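Local coordinates for protein Pro-Pro endopeptidase (Paenibacillus alvei, PDB 6FPC) that cleaves peptide bonds between two proline residues as a secreted, zinc-dependent endopeptidase, and may thereby regulate bacterial adhesion, at residues 110-113 with 114-117. Numbering follows the deposited sequence.
With CD (cadmium ion), chain F.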
loop_
_atom_site.group_PDB
_atom_site.type_symbol
_atom_site.label_atom_id
_atom_site.label_comp_id
_atom_site.label_asym_id
_atom_site.label_seq_id
_atom_site.Cartn_x
_atom_site.Cartn_y
_atom_site.Cartn_z
ATOM N N ILE A 110 -3.431 2.016 2.493
ATOM C CA ILE A 110 -4.058 0.873 1.809
ATOM C C ILE A 110 -3.073 0.259 0.819
ATOM O O ILE A 110 -2.888 -0.968 0.826
ATOM C CB ILE A 110 -5.422 1.215 1.160
ATOM C CG1 ILE A 110 -6.477 1.456 2.259
ATOM C CG2 ILE A 110 -5.880 0.099 0.204
ATOM C CD1 ILE A 110 -7.741 2.242 1.741
ATOM N N HIS A 111 -2.421 1.123 -0.001
ATOM C CA HIS A 111 -1.437 0.715 -1.015
ATOM C C HIS A 111 -0.331 -0.167 -0.397
ATOM O O HIS A 111 -0.087 -1.287 -0.859
ATOM C CB HIS A 111 -0.818 1.954 -1.705
ATOM C CG HIS A 111 0.228 1.608 -2.724
ATOM N ND1 HIS A 111 -0.077 1.511 -4.064
ATOM C CD2 HIS A 111 1.541 1.329 -2.554
ATOM C CE1 HIS A 111 1.059 1.215 -4.676
ATOM N NE2 HIS A 111 2.061 1.100 -3.810
ATOM N N GLU A 112 0.318 0.332 0.661
ATOM C CA GLU A 112 1.412 -0.401 1.310
ATOM C C GLU A 112 0.929 -1.679 1.999
ATOM O O GLU A 112 1.620 -2.690 1.916
ATOM C CB GLU A 112 2.227 0.507 2.249
ATOM C CG GLU A 112 2.989 1.608 1.492
ATOM C CD GLU A 112 4.058 1.122 0.517
ATOM O OE1 GLU A 112 4.382 1.881 -0.423
ATOM O OE2 GLU A 112 4.569 -0.013 0.685
ATOM N N THR A 113 -0.267 -1.668 2.598
ATOM C CA THR A 113 -0.797 -2.878 3.230
ATOM C C THR A 113 -1.058 -3.951 2.171
ATOM O O THR A 113 -0.777 -5.116 2.412
ATOM C CB THR A 113 -2.038 -2.576 4.098
ATOM O OG1 THR A 113 -1.679 -1.601 5.073
ATOM C CG2 THR A 113 -2.572 -3.827 4.835
ATOM N N LEU A 114 -1.552 -3.560 0.990
ATOM C CA LEU A 114 -1.890 -4.509 -0.077
ATOM C C LEU A 114 -0.657 -5.219 -0.636
ATOM O O LEU A 114 -0.780 -6.359 -1.078
ATOM C CB LEU A 114 -2.766 -3.842 -1.169
ATOM C CG LEU A 114 -4.305 -4.048 -1.036
ATOM C CD1 LEU A 114 -4.707 -5.478 -1.339
ATOM C CD2 LEU A 114 -4.838 -3.696 0.335
ATOM N N HIS A 115 0.555 -4.595 -0.530
ATOM C CA HIS A 115 1.790 -5.285 -0.895
ATOM C C HIS A 115 1.997 -6.483 0.058
ATOM O O HIS A 115 2.302 -7.581 -0.412
ATOM C CB HIS A 115 3.024 -4.360 -0.852
ATOM C CG HIS A 115 3.190 -3.478 -2.063
ATOM N ND1 HIS A 115 3.259 -4.007 -3.344
ATOM C CD2 HIS A 115 3.386 -2.141 -2.128
ATOM C CE1 HIS A 115 3.457 -2.975 -4.151
ATOM N NE2 HIS A 115 3.541 -1.828 -3.469
ATOM N N ALA A 116 1.824 -6.273 1.388
ATOM C CA ALA A 116 1.977 -7.356 2.380
ATOM C C ALA A 116 0.935 -8.453 2.153
ATOM O O ALA A 116 1.268 -9.627 2.254
ATOM C CB ALA A 116 1.878 -6.798 3.796
ATOM N N VAL A 117 -0.306 -8.081 1.789
ATOM C CA VAL A 117 -1.390 -9.036 1.473
ATOM C C VAL A 117 -0.967 -9.897 0.271
ATOM O O VAL A 117 -1.041 -11.129 0.333
ATOM C CB VAL A 117 -2.735 -8.300 1.184
ATOM C CG1 VAL A 117 -3.827 -9.273 0.729
ATOM C CG2 VAL A 117 -3.209 -7.488 2.387
HETATM CD CD CD F . 4.054 0.215 -4.149
HETATM O O HOH W 1 5.581 0.837 -2.930
#
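His111 and His115, one helical turn apart, meet through a metal: NE2 of each ring lies 2.2 Å from the cadmium ion, which shares this site with zinc. The two nitrogens, His111 NE2 and His115 NE2, come within 3.3 Å of each other because both bind the same ion. Their rings stand almost perpendicular. His111 reaches the metal with CG anti to its backbone N (chi1 178°), whereas His115 swings its CG beside the backbone N (chi1 -80°). Tyr148 and Glu155 complete the protein ligands, and a water binds with its oxygen 2.0 Å from the cadmium ion.

That water donates a hydrogen bond to Glu112, its oxygen 3.0 Å from Glu112 OE1. The bent Glu112 chain (chi2 -63°) brings the carboxylate toward the metal-bound water, and its other oxygen, Glu112 OE2, sits 3.7 Å from His115 CD2, at the edge of that ring. His111, Glu112 and His115 form the HExxH motif of zinc metallopeptidases, here on helix 108-121; Glu112 is the predicted proton acceptor, consistent with its hold on the metal-bound water.

In the second shell, Glu159 OE1 hydrogen-bonds the other ring nitrogen, His111 ND1, which would help fix the ring's rotation. Beneath the site the helix is tied by Leu114 N to Ile110 O (2.9 Å) and Val117 N to Thr113 O, while His115 N makes only weak bonds to the carbonyls of His111 and Glu112. On the buried flank Ile110 CG2 packs beside Leu114 CD2 at 3.9 Å, both side chains pointing the same way against helix 153-166, the helix that carries Glu155 and Glu159.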